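Local coordinates for oxidoreductase, 2OG-Fe oxygenase family protein, putative, expressed (PDB 5XOI) that probably acts as an iron(II)- and 2-oxoglutarate-dependent dioxygenase of the AlkB family, this chain being its oxygenase domain with manganese in the metal site, at residues M57-K62 and I124-F129; P118-D123 and P154-S159; G161-F166 and R203-T208; M13-K18 and V180-G185. One frame throughout, in Å; residues are numbered along the deposited sequence.

Interaction 1: M57-K62 and I124-F129; sequences MMCLGK and ICLVNF
Met-57 lays its methyl CE on Leu-126 CD2, 3.6 Å away, the two side chains slanting across each other on the sheet face they share with Cys-59 and Asn-128. A bend at the last torsion of Met-57 (chi3 -76°) brings the methyl there. On the other face Met-58 and Val-127 stand side by side and point the same way, with Met-58 CG 3.9 Å from Val-127 CB. Val-127 CG2 also meets Leu-60 CG at 4.0 Å. Two antiparallel hydrogen-bonded pairs, Met-58 with Val-127 and Leu-60 with Cys-125, supply four backbone bonds; the straightest runs from Leu-60 N to Cys-125 O (2.8 Å, 168° at the hydrogen).

Farther out, helix 22-37 packs on Leu-60 and Val-127 through Leu-35 and Cys-32, while Trp-64 touches Met-57 and Cys-59. The amide of Asn-128 is gripped at both ends, OD1 by Arg-48 NH1 and ND2 by Asn-225 OD1, which fixes its rotation. The side chain of Asn-128 is about 3 Å from a bound succinate, nearest atoms. Strand 55-59 thus edges the larger sheet of the double-stranded beta-helix, beside the 2-oxoglutarate pocket to which Asn-128 and Arg-48 belong.

Interaction 2: P118-D123 and P154-S159; sequences PPLSPD and PVVSFS
Leu-120 overlaps Pro-154 with its forked end, the two side chains sliding past each other in opposite directions. Both methyls straddle the proline carbonyl: CD1 of Leu-120 is 3.2 Å from Pro-154 O and CD2 is 3.3 Å from the same oxygen, a tight fit with no polar bond in it. The fork reaches this place because CG lies opposite the backbone N (chi1 -160°), which sets it against Pro-154. From there the methyls part company. CD1 of Leu-120 also rests on the ring, 3.8 Å from Pro-154 CD, and CD2 goes on to Val-156 CG2, again at 3.8 Å.

The same proline ring is met by Pro-118, whose O sits 3.4 Å from Pro-154 CD. That carbonyl is buried by the contact and has no hydrogen-bond partner in the model; it lies against CG and CD of the Pro-154 ring. With an alanine here, both methyls gone, the Pro-154 ring and Val-156 CG2 would probably face a gap, leaving the loop less firmly seated on the strand.

Around these residues Ile-97 of helix 87-106 touches Leu-120, Val-93 of the same helix touches Val-156, and Ile-189 of the neighbouring strand touches Pro-154. Lys-94 NZ holds the Leu-120 carbonyl, tying the loop back to the helix. The contact belongs to the helix-backed side of the larger sheet of the double-stranded beta-helix fold, at the point where the chain leaving helix 87-106 passes the head of strand 155-161 before entering strand 124-131.

Interaction 3: G161-F166 and R203-T208; sequences GDTAEF and RIKPKT
Lys-205 and Glu-165 each set CG beside their own backbone N, and the lysine, extended as far as CE, turns at its last torsion (chi4 -56°) to swing NZ over the glutamate. The two chains cross at about a right angle and form a salt bridge, with NZ above the carboxylate plane rather than in it; the modelled 2.5 Å between Lys-205 NZ and Glu-165 OE2 is short, and its exact value is doubtful. Arg-203 runs alongside Glu-165 in the same direction, its CD 3.4 Å from Glu-165 OE2. Carboxylate and guanidinium planes are only 12° apart, yet no N-H points at the oxygen; the two groups probably attract by charge without a bond, and Arg-203 CD makes the contact. On the same face Thr-163 CG2 touches Lys-205 CD at 3.8 Å.

At the turn, Thr-208 holds OG1 between its backbone N and carbonyl carbon (chi1 45°), where the hydroxyl works both ways: it accepts from Thr-163 N at 2.8 Å and donates to Lys-205 O at 2.6 Å. Asp-162 OD1 receives Thr-208 N at 3.1 Å from above the carboxylate plane. OD1 also accepts from Ala-209 N, and a water joins Asp-162 OD2 to Lys-207 N. Across the strands Glu-165 N bonds Arg-203 O at 2.8 Å. On the other face Ala-164 CB meets Ile-204 CD1, and both side chains touch Arg-223 of the 2-oxoglutarate site.

The buried Asp-162, gripped by main-chain N-H groups, is thus probably kept as the anion, and Lys-205, lying between Glu-165 and the nearby Asp-181, probably stays protonated.

Interaction 4: M13-K18 and V180-G185; sequences MVLLKK and VDLESG
Glu-183 and Lys-17 form a salt bridge between the two sheets of the double-stranded beta-helix, where strand 13-16 of the larger sheet faces strand 178-182 of the smaller one. From the base up, Glu-183 CB lies 3.9 Å from Lys-18 NZ. Glu-183 CG is 3.7 Å from Lys-17 NZ, and CD of Glu-183 lies against the same nitrogen. Beyond CG the chain is extended (chi2 180°), and the carboxylate ends with Glu-183 OE2 bonded to Lys-17 NZ at 2.8 Å, the ammonium arriving on the anti side and close to the carboxylate plane. Lys-17 curls through two bends to get there, and its NZ is also salt-bridged to Asp-186. Were the glutamate replaced by an alanine, Lys-17 NZ would probably lose one of these two acidic partners, keep Asp-186, and turn more freely.

Lys-18 goes elsewhere: its NZ donates to Ser-184 O at 2.8 Å, in the carbonyl plane, while the carboxylate of Glu-183 is near enough that its charge probably contributes.

Deeper between the sheets Leu-15 splits its fork: Leu-15 CD1 touches Leu-182 CD2 and Leu-15 CD2 touches Val-180 CG2, both at 3.7 Å. Leu-182 in turn borders a bound succinate. One water bridges the two segments, accepting from Lys-17 NZ at 3.0 Å and donating to Asp-181 O at 2.7 Å.

Interactions 1, 2 and 4 all reach the larger antiparallel sheet, and interactions 3 and 4 share the smaller one, so interaction 4 spans the two sheets of the double-stranded beta-helix. Along the chain interactions 1 and 2 interleave and are nested inside the loop closed by interaction 4, while interaction 3 follows both and alternates with 4. Interactions 1 and 2, centres 13 Å apart, join at Lys-62 N and Asp-123 O; interactions 2 and 4 join at Ser-159 O and Gly-185 N. Strands 163-169 and 178-182 pair side by side, linking interactions 3 and 4, whose centres are 12 Å apart. As in this fold family, the 2-oxoglutarate pocket lies between the two sheets that these contacts build and join.

Interaction 1: M57-K62 and I124-F129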
loop_
_atom_site.group_PDB
_atom_site.type_symbol
_atom_site.label_atom_id
_atom_site.label_comp_id
_atom_site.label_asym_id
_atom_site.label_seq_id
_atom_site.Cartn_x
_atom_site.Cartn_y
_atom_site.Cartn_z
ATOM N N MET A 57 -1.378 10.116 7.732
ATOM C CA MET A 57 -0.975 9.878 6.354
ATOM C C MET A 57 -0.145 11.040 5.833
ATOM O O MET A 57 -0.194 12.161 6.348
ATOM C CB MET A 57 -2.197 9.660 5.437
ATOM C CG MET A 57 -3.132 10.878 5.361
ATOM S SD MET A 57 -4.497 10.573 4.219
ATOM C CE MET A 57 -3.646 10.755 2.655
ATOM N N MET A 58 0.622 10.745 4.790
ATOM C CA MET A 58 1.281 11.762 3.994
ATOM C C MET A 58 1.479 11.175 2.611
ATOM O O MET A 58 1.574 9.955 2.450
ATOM C CB MET A 58 2.618 12.222 4.599
ATOM C CG MET A 58 3.734 11.192 4.583
ATOM S SD MET A 58 5.401 11.924 4.794
ATOM C CE MET A 58 5.586 12.834 3.272
ATOM N N CYS A 59 1.505 12.039 1.605
ATOM C CA CYS A 59 1.680 11.557 0.247
ATOM C C CYS A 59 3.077 11.886 -0.247
ATOM O O CYS A 59 3.695 12.865 0.185
ATOM C CB CYS A 59 0.632 12.152 -0.697
ATOM S SG CYS A 59 -1.057 11.567 -0.379
ATOM N N LEU A 60 3.584 11.035 -1.130
ATOM C CA LEU A 60 4.759 11.339 -1.926
ATOM C C LEU A 60 4.353 11.342 -3.390
ATOM O O LEU A 60 3.486 10.568 -3.800
ATOM C CB LEU A 60 5.885 10.318 -1.723
ATOM C CG LEU A 60 6.170 9.858 -0.299
ATOM C CD1 LEU A 60 7.191 8.706 -0.322
ATOM C CD2 LEU A 60 6.678 11.011 0.533
ATOM N N GLY A 61 4.996 12.209 -4.176
ATOM C CA GLY A 61 4.606 12.406 -5.559
ATOM C C GLY A 61 3.419 13.344 -5.636
ATOM O O GLY A 61 3.507 14.488 -5.189
ATOM N N LYS A 62 2.301 12.872 -6.175
ATOM C CA LYS A 62 1.075 13.651 -6.176
ATOM C C LYS A 62 0.379 13.532 -4.822
ATOM O O LYS A 62 0.571 12.571 -4.076
ATOM C CB LYS A 62 0.145 13.182 -7.298
ATOM C CG LYS A 62 0.320 13.939 -8.609
ATOM C CD LYS A 62 1.639 13.601 -9.305
ATOM C CE LYS A 62 1.966 14.585 -10.443
ATOM N NZ LYS A 62 2.613 15.857 -9.992
ATOM N N ILE A 124 2.002 8.294 -7.430
ATOM C CA ILE A 124 1.274 8.455 -6.176
ATOM C C ILE A 124 1.851 7.446 -5.197
ATOM O O ILE A 124 1.904 6.252 -5.503
ATOM C CB ILE A 124 -0.238 8.208 -6.354
ATOM C CG1 ILE A 124 -0.849 9.200 -7.349
ATOM C CG2 ILE A 124 -0.963 8.233 -5.015
ATOM C CD1 ILE A 124 -2.008 8.611 -8.137
ATOM N N CYS A 125 2.289 7.911 -4.030
ATOM C CA CYS A 125 2.546 7.017 -2.907
ATOM C C CYS A 125 1.816 7.538 -1.681
ATOM O O CYS A 125 2.121 8.626 -1.183
ATOM C CB CYS A 125 4.033 6.873 -2.610
ATOM S SG CYS A 125 4.359 5.772 -1.191
ATOM N N LEU A 126 0.863 6.758 -1.195
ATOM C CA LEU A 126 0.172 7.077 0.041
ATOM C C LEU A 126 0.907 6.374 1.177
ATOM O O LEU A 126 0.998 5.142 1.188
ATOM C CB LEU A 126 -1.286 6.631 -0.027
ATOM C CG LEU A 126 -2.327 7.514 0.651
ATOM C CD1 LEU A 126 -3.714 6.981 0.360
ATOM C CD2 LEU A 126 -2.080 7.562 2.148
ATOM N N VAL A 127 1.428 7.152 2.121
ATOM C CA VAL A 127 2.100 6.627 3.304
ATOM C C VAL A 127 1.126 6.720 4.473
ATOM O O VAL A 127 0.787 7.823 4.921
ATOM C CB VAL A 127 3.395 7.394 3.600
ATOM C CG1 VAL A 127 4.176 6.707 4.733
ATOM C CG2 VAL A 127 4.235 7.498 2.338
ATOM N N ASN A 128 0.676 5.565 4.966
ATOM C CA ASN A 128 -0.250 5.467 6.093
ATOM C C ASN A 128 0.514 4.993 7.318
ATOM O O ASN A 128 1.215 3.978 7.252
ATOM C CB ASN A 128 -1.372 4.459 5.807
ATOM C CG ASN A 128 -2.274 4.880 4.667
ATOM O OD1 ASN A 128 -3.002 5.872 4.778
ATOM N ND2 ASN A 128 -2.249 4.116 3.561
ATOM N N PHE A 129 0.350 5.677 8.446
ATOM C CA PHE A 129 0.882 5.157 9.696
ATOM C C PHE A 129 -0.262 4.878 10.667
ATOM O O PHE A 129 -1.068 5.769 10.958
ATOM C CB PHE A 129 1.890 6.090 10.346
ATOM C CG PHE A 129 2.441 5.513 11.612
ATOM C CD1 PHE A 129 3.230 4.381 11.559
ATOM C CD2 PHE A 129 2.094 6.035 12.848
ATOM C CE1 PHE A 129 3.715 3.808 12.708
ATOM C CE2 PHE A 129 2.582 5.458 14.005
ATOM C CZ PHE A 129 3.381 4.343 13.926
#

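Interaction 2: P118-D123 and P154-S159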
loop_
_atom_site.group_PDB
_atom_site.type_symbol
_atom_site.label_atom_id
_atom_site.label_comp_id
_atom_site.label_asym_id
_atom_site.label_seq_id
_atom_site.Cartn_x
_atom_site.Cartn_y
_atom_site.Cartn_z
ATOM N N PRO A 118 -0.234 -5.424 -15.506
ATOM C CA PRO A 118 0.322 -4.317 -16.294
ATOM C C PRO A 118 1.475 -3.660 -15.556
ATOM O O PRO A 118 1.554 -3.723 -14.317
ATOM C CB PRO A 118 -0.865 -3.351 -16.442
ATOM C CG PRO A 118 -2.084 -4.156 -16.098
ATOM C CD PRO A 118 -1.627 -5.176 -15.097
ATOM N N PRO A 119 2.386 -3.009 -16.270
ATOM C CA PRO A 119 3.483 -2.309 -15.595
ATOM C C PRO A 119 2.961 -1.109 -14.820
ATOM O O PRO A 119 1.836 -0.644 -15.011
ATOM C CB PRO A 119 4.394 -1.872 -16.746
ATOM C CG PRO A 119 3.454 -1.722 -17.894
ATOM C CD PRO A 119 2.421 -2.810 -17.730
ATOM N N LEU A 120 3.803 -0.608 -13.921
ATOM C CA LEU A 120 3.426 0.553 -13.127
ATOM C C LEU A 120 4.579 1.537 -13.084
ATOM O O LEU A 120 5.724 1.154 -12.826
ATOM C CB LEU A 120 3.025 0.159 -11.699
ATOM C CG LEU A 120 2.182 1.151 -10.909
ATOM C CD1 LEU A 120 0.784 1.272 -11.505
ATOM C CD2 LEU A 120 2.124 0.742 -9.414
ATOM N N SER A 121 4.265 2.805 -13.335
ATOM C CA SER A 121 5.181 3.914 -13.105
ATOM C C SER A 121 4.499 4.812 -12.081
ATOM O O SER A 121 3.873 5.817 -12.443
ATOM C CB SER A 121 5.502 4.643 -14.406
ATOM O OG SER A 121 6.135 3.750 -15.308
ATOM N N PRO A 122 4.576 4.465 -10.795
ATOM C CA PRO A 122 3.754 5.164 -9.805
ATOM C C PRO A 122 4.173 6.613 -9.680
ATOM O O PRO A 122 5.362 6.936 -9.626
ATOM C CB PRO A 122 4.013 4.391 -8.505
ATOM C CG PRO A 122 5.356 3.758 -8.704
ATOM C CD PRO A 122 5.460 3.455 -10.184
ATOM N N ASP A 123 3.172 7.490 -9.664
ATOM C CA ASP A 123 3.368 8.900 -9.356
ATOM C C ASP A 123 2.604 9.281 -8.098
ATOM O O ASP A 123 2.568 10.461 -7.735
ATOM C CB ASP A 123 2.948 9.791 -10.531
ATOM C CG ASP A 123 1.565 9.459 -11.062
ATOM O OD1 ASP A 123 0.821 8.710 -10.396
ATOM O OD2 ASP A 123 1.217 9.963 -12.146
ATOM N N PRO A 154 -1.880 -1.683 -11.565
ATOM C CA PRO A 154 -1.996 -2.249 -10.221
ATOM C C PRO A 154 -1.720 -1.247 -9.112
ATOM O O PRO A 154 -1.061 -0.221 -9.292
ATOM C CB PRO A 154 -0.937 -3.357 -10.211
ATOM C CG PRO A 154 0.099 -2.875 -11.175
ATOM C CD PRO A 154 -0.662 -2.130 -12.262
ATOM N N VAL A 155 -2.246 -1.593 -7.938
ATOM C CA VAL A 155 -1.859 -0.986 -6.670
ATOM C C VAL A 155 -0.763 -1.853 -6.070
ATOM O O VAL A 155 -0.924 -3.073 -5.988
ATOM C CB VAL A 155 -3.065 -0.909 -5.719
ATOM C CG1 VAL A 155 -2.671 -0.317 -4.353
ATOM C CG2 VAL A 155 -4.223 -0.130 -6.369
ATOM N N VAL A 156 0.340 -1.241 -5.644
ATOM C CA VAL A 156 1.452 -1.971 -5.016
ATOM C C VAL A 156 1.630 -1.434 -3.603
ATOM O O VAL A 156 1.884 -0.240 -3.426
ATOM C CB VAL A 156 2.757 -1.831 -5.811
ATOM C CG1 VAL A 156 3.904 -2.529 -5.084
ATOM C CG2 VAL A 156 2.588 -2.393 -7.228
ATOM N N SER A 157 1.546 -2.319 -2.606
ATOM C CA SER A 157 1.476 -1.920 -1.199
ATOM C C SER A 157 2.599 -2.568 -0.393
ATOM O O SER A 157 2.697 -3.800 -0.342
ATOM C CB SER A 157 0.114 -2.310 -0.614
ATOM O OG SER A 157 0.118 -2.302 0.799
ATOM N N PHE A 158 3.420 -1.735 0.265
ATOM C CA PHE A 158 4.468 -2.187 1.185
ATOM C C PHE A 158 3.919 -2.223 2.606
ATOM O O PHE A 158 3.206 -1.307 3.019
ATOM C CB PHE A 158 5.672 -1.231 1.216
ATOM C CG PHE A 158 6.432 -1.078 -0.080
ATOM C CD1 PHE A 158 6.141 -1.830 -1.202
ATOM C CD2 PHE A 158 7.483 -0.168 -0.135
ATOM C CE1 PHE A 158 6.876 -1.668 -2.369
ATOM C CE2 PHE A 158 8.222 0.001 -1.286
ATOM C CZ PHE A 158 7.919 -0.747 -2.413
ATOM N N SER A 159 4.325 -3.232 3.381
ATOM C CA SER A 159 3.947 -3.338 4.788
ATOM C C SER A 159 5.207 -3.401 5.640
ATOM O O SER A 159 6.127 -4.160 5.328
ATOM C CB SER A 159 3.076 -4.578 5.051
ATOM O OG SER A 159 1.784 -4.445 4.479
#

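Interaction 3: G161-F166 and R203-T208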
loop_
_atom_site.group_PDB
_atom_site.type_symbol
_atom_site.label_atom_id
_atom_site.label_comp_id
_atom_site.label_asym_id
_atom_site.label_seq_id
_atom_site.Cartn_x
_atom_site.Cartn_y
_atom_site.Cartn_z
ATOM N N GLY A 161 6.614 -3.117 9.977
ATOM C CA GLY A 161 6.270 -2.981 11.384
ATOM C C GLY A 161 5.310 -4.054 11.857
ATOM O O GLY A 161 5.455 -5.224 11.497
ATOM N N ASP A 162 4.336 -3.677 12.680
ATOM C CA ASP A 162 3.339 -4.634 13.150
ATOM C C ASP A 162 2.498 -5.185 11.998
ATOM O O ASP A 162 2.242 -4.506 10.999
ATOM C CB ASP A 162 2.418 -3.970 14.169
ATOM C CG ASP A 162 3.107 -3.699 15.490
ATOM O OD1 ASP A 162 4.039 -4.460 15.860
ATOM O OD2 ASP A 162 2.702 -2.726 16.168
ATOM N N THR A 163 2.039 -6.418 12.172
ATOM C CA THR A 163 1.205 -7.081 11.176
ATOM C C THR A 163 -0.180 -6.447 11.116
ATOM O O THR A 163 -0.760 -6.092 12.150
ATOM C CB THR A 163 1.089 -8.559 11.532
ATOM O OG1 THR A 163 2.397 -9.150 11.505
ATOM C CG2 THR A 163 0.140 -9.297 10.567
ATOM N N ALA A 164 -0.710 -6.300 9.899
ATOM C CA ALA A 164 -2.092 -5.876 9.697
ATOM C C ALA A 164 -2.947 -7.071 9.308
ATOM O O ALA A 164 -2.504 -7.927 8.546
ATOM C CB ALA A 164 -2.196 -4.824 8.595
ATOM N N GLU A 165 -4.169 -7.125 9.839
ATOM C CA GLU A 165 -5.207 -8.007 9.321
ATOM C C GLU A 165 -5.895 -7.251 8.184
ATOM O O GLU A 165 -6.530 -6.219 8.419
ATOM C CB GLU A 165 -6.178 -8.402 10.437
ATOM C CG GLU A 165 -5.495 -9.228 11.532
ATOM C CD GLU A 165 -6.431 -9.693 12.644
ATOM O OE1 GLU A 165 -7.645 -9.863 12.395
ATOM O OE2 GLU A 165 -5.936 -9.914 13.772
ATOM N N PHE A 166 -5.728 -7.737 6.951
ATOM C CA PHE A 166 -6.137 -7.028 5.738
ATOM C C PHE A 166 -7.366 -7.720 5.162
ATOM O O PHE A 166 -7.345 -8.933 4.929
ATOM C CB PHE A 166 -4.982 -7.006 4.727
ATOM C CG PHE A 166 -5.268 -6.249 3.451
ATOM C CD1 PHE A 166 -5.125 -4.865 3.395
ATOM C CD2 PHE A 166 -5.627 -6.927 2.288
ATOM C CE1 PHE A 166 -5.357 -4.169 2.222
ATOM C CE2 PHE A 166 -5.858 -6.223 1.099
ATOM C CZ PHE A 166 -5.726 -4.848 1.072
ATOM N N ARG A 203 -7.467 -4.586 11.780
ATOM C CA ARG A 203 -6.761 -4.711 13.046
ATOM C C ARG A 203 -5.263 -4.644 12.791
ATOM O O ARG A 203 -4.781 -5.142 11.770
ATOM C CB ARG A 203 -7.116 -6.044 13.712
ATOM C CG ARG A 203 -6.958 -6.099 15.203
ATOM C CD ARG A 203 -7.353 -7.503 15.662
ATOM N NE ARG A 203 -7.542 -7.602 17.107
ATOM C CZ ARG A 203 -6.575 -7.426 17.995
ATOM N NH1 ARG A 203 -5.355 -7.127 17.585
ATOM N NH2 ARG A 203 -6.824 -7.552 19.292
ATOM N N ILE A 204 -4.543 -4.022 13.718
ATOM C CA ILE A 204 -3.091 -4.118 13.794
ATOM C C ILE A 204 -2.776 -5.081 14.934
ATOM O O ILE A 204 -3.306 -4.928 16.040
ATOM C CB ILE A 204 -2.438 -2.745 14.033
ATOM C CG1 ILE A 204 -2.901 -1.691 13.003
ATOM C CG2 ILE A 204 -0.913 -2.879 14.073
ATOM C CD1 ILE A 204 -2.531 -2.002 11.551
ATOM N N LYS A 205 -1.942 -6.084 14.662
ATOM C CA LYS A 205 -1.564 -7.053 15.688
ATOM C C LYS A 205 -0.435 -6.475 16.527
ATOM O O LYS A 205 0.676 -6.292 16.013
ATOM C CB LYS A 205 -1.115 -8.380 15.056
ATOM C CG LYS A 205 -2.175 -9.069 14.206
ATOM C CD LYS A 205 -1.652 -10.410 13.687
ATOM C CE LYS A 205 -2.732 -11.221 12.996
ATOM N NZ LYS A 205 -3.907 -11.442 13.871
ATOM N N PRO A 206 -0.654 -6.166 17.804
ATOM C CA PRO A 206 0.409 -5.502 18.565
ATOM C C PRO A 206 1.592 -6.425 18.789
ATOM O O PRO A 206 1.457 -7.652 18.835
ATOM C CB PRO A 206 -0.270 -5.112 19.889
ATOM C CG PRO A 206 -1.547 -5.893 19.938
ATOM C CD PRO A 206 -1.938 -6.191 18.526
ATOM N N LYS A 207 2.774 -5.810 18.880
ATOM C CA LYS A 207 3.996 -6.515 19.271
ATOM C C LYS A 207 4.363 -7.605 18.278
ATOM O O LYS A 207 4.851 -8.670 18.670
ATOM C CB LYS A 207 3.872 -7.128 20.669
ATOM C CG LYS A 207 3.286 -6.190 21.692
ATOM C CD LYS A 207 4.340 -5.274 22.227
ATOM C CE LYS A 207 5.295 -6.017 23.146
ATOM N NZ LYS A 207 6.394 -5.103 23.533
ATOM N N THR A 208 4.124 -7.366 16.991
ATOM C CA THR A 208 4.490 -8.339 15.972
ATOM C C THR A 208 5.626 -7.874 15.072
ATOM O O THR A 208 6.190 -8.701 14.344
ATOM C CB THR A 208 3.267 -8.714 15.113
ATOM O OG1 THR A 208 2.540 -7.531 14.738
ATOM C CG2 THR A 208 2.340 -9.631 15.901
HETATM O O HOH W 1 3.017 -2.876 18.848
#

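Interaction 4: M13-K18 and V180-G185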
loop_
_atom_site.group_PDB
_atom_site.type_symbol
_atom_site.label_atom_id
_atom_site.label_comp_id
_atom_site.label_asym_id
_atom_site.label_seq_id
_atom_site.Cartn_x
_atom_site.Cartn_y
_atom_site.Cartn_z
ATOM N N MET A 13 -4.016 -10.653 -8.159
ATOM C CA MET A 13 -3.712 -10.291 -6.776
ATOM C C MET A 13 -2.675 -11.256 -6.219
ATOM O O MET A 13 -2.970 -12.433 -5.993
ATOM C CB MET A 13 -4.977 -10.296 -5.917
ATOM C CG MET A 13 -4.760 -9.763 -4.514
ATOM S SD MET A 13 -6.334 -9.603 -3.674
ATOM C CE MET A 13 -5.830 -8.727 -2.189
ATOM N N VAL A 14 -1.471 -10.744 -5.983
ATOM C CA VAL A 14 -0.321 -11.539 -5.582
ATOM C C VAL A 14 0.240 -10.946 -4.299
ATOM O O VAL A 14 0.452 -9.732 -4.215
ATOM C CB VAL A 14 0.751 -11.559 -6.683
ATOM C CG1 VAL A 14 2.026 -12.229 -6.189
ATOM C CG2 VAL A 14 0.209 -12.274 -7.912
ATOM N N LEU A 15 0.494 -11.804 -3.312
ATOM C CA LEU A 15 1.153 -11.419 -2.070
ATOM C C LEU A 15 2.581 -11.958 -2.088
ATOM O O LEU A 15 2.793 -13.171 -2.209
ATOM C CB LEU A 15 0.388 -11.957 -0.861
ATOM C CG LEU A 15 1.087 -11.856 0.496
ATOM C CD1 LEU A 15 1.348 -10.394 0.878
ATOM C CD2 LEU A 15 0.245 -12.522 1.548
ATOM N N LEU A 16 3.549 -11.056 -1.988
ATOM C CA LEU A 16 4.969 -11.407 -2.005
ATOM C C LEU A 16 5.456 -11.395 -0.555
ATOM O O LEU A 16 5.672 -10.330 0.037
ATOM C CB LEU A 16 5.757 -10.439 -2.885
ATOM C CG LEU A 16 5.363 -10.366 -4.359
ATOM C CD1 LEU A 16 4.249 -9.334 -4.563
ATOM C CD2 LEU A 16 6.547 -9.976 -5.219
ATOM N N LYS A 17 5.616 -12.583 0.024
ATOM C CA LYS A 17 5.978 -12.671 1.437
ATOM C C LYS A 17 7.425 -12.246 1.651
ATOM O O LYS A 17 8.329 -12.721 0.958
ATOM C CB LYS A 17 5.775 -14.097 1.957
ATOM C CG LYS A 17 4.333 -14.578 1.946
ATOM C CD LYS A 17 3.446 -13.775 2.881
ATOM C CE LYS A 17 3.920 -13.872 4.324
ATOM N NZ LYS A 17 3.101 -13.028 5.262
ATOM N N LYS A 18 7.643 -11.367 2.634
ATOM C CA LYS A 18 8.992 -10.964 3.049
ATOM C C LYS A 18 9.828 -10.492 1.857
ATOM O O LYS A 18 11.023 -10.778 1.747
ATOM C CB LYS A 18 9.692 -12.105 3.794
ATOM C CG LYS A 18 8.977 -12.553 5.075
ATOM C CD LYS A 18 8.741 -11.383 6.025
ATOM C CE LYS A 18 7.840 -11.778 7.209
ATOM N NZ LYS A 18 7.947 -10.827 8.376
ATOM N N VAL A 180 -6.275 -11.709 4.968
ATOM C CA VAL A 180 -4.885 -12.151 4.912
ATOM C C VAL A 180 -4.071 -11.262 5.840
ATOM O O VAL A 180 -4.332 -10.063 5.965
ATOM C CB VAL A 180 -4.308 -12.118 3.477
ATOM C CG1 VAL A 180 -4.246 -10.683 2.923
ATOM C CG2 VAL A 180 -2.935 -12.775 3.441
ATOM N N ASP A 181 -3.086 -11.855 6.512
ATOM C CA ASP A 181 -2.173 -11.064 7.323
ATOM C C ASP A 181 -1.071 -10.472 6.453
ATOM O O ASP A 181 -0.401 -11.194 5.699
ATOM C CB ASP A 181 -1.549 -11.903 8.434
ATOM C CG ASP A 181 -2.520 -12.222 9.555
ATOM O OD1 ASP A 181 -3.640 -11.670 9.606
ATOM O OD2 ASP A 181 -2.139 -13.046 10.407
ATOM N N LEU A 182 -0.859 -9.171 6.589
ATOM C CA LEU A 182 0.248 -8.484 5.935
ATOM C C LEU A 182 1.298 -8.220 7.002
ATOM O O LEU A 182 1.088 -7.391 7.898
ATOM C CB LEU A 182 -0.215 -7.195 5.259
ATOM C CG LEU A 182 -1.308 -7.369 4.193
ATOM C CD1 LEU A 182 -1.737 -6.007 3.640
ATOM C CD2 LEU A 182 -0.816 -8.259 3.070
ATOM N N GLU A 183 2.405 -8.964 6.933
ATOM C CA GLU A 183 3.481 -8.909 7.915
ATOM C C GLU A 183 4.593 -8.005 7.409
ATOM O O GLU A 183 4.669 -7.692 6.225
ATOM C CB GLU A 183 4.047 -10.307 8.192
ATOM C CG GLU A 183 3.016 -11.351 8.563
ATOM C CD GLU A 183 3.654 -12.705 8.815
ATOM O OE1 GLU A 183 3.797 -13.094 9.990
ATOM O OE2 GLU A 183 4.025 -13.375 7.833
ATOM N N SER A 184 5.471 -7.596 8.323
ATOM C CA SER A 184 6.556 -6.690 7.949
ATOM C C SER A 184 7.399 -7.279 6.820
ATOM O O SER A 184 7.856 -8.425 6.899
ATOM C CB SER A 184 7.440 -6.392 9.162
ATOM O OG SER A 184 8.261 -5.265 8.912
ATOM N N GLY A 185 7.614 -6.477 5.778
ATOM C CA GLY A 185 8.327 -6.879 4.590
ATOM C C GLY A 185 7.456 -7.389 3.463
ATOM O O GLY A 185 7.943 -7.503 2.331
HETATM O O HOH W 2 0.195 -13.838 5.264
#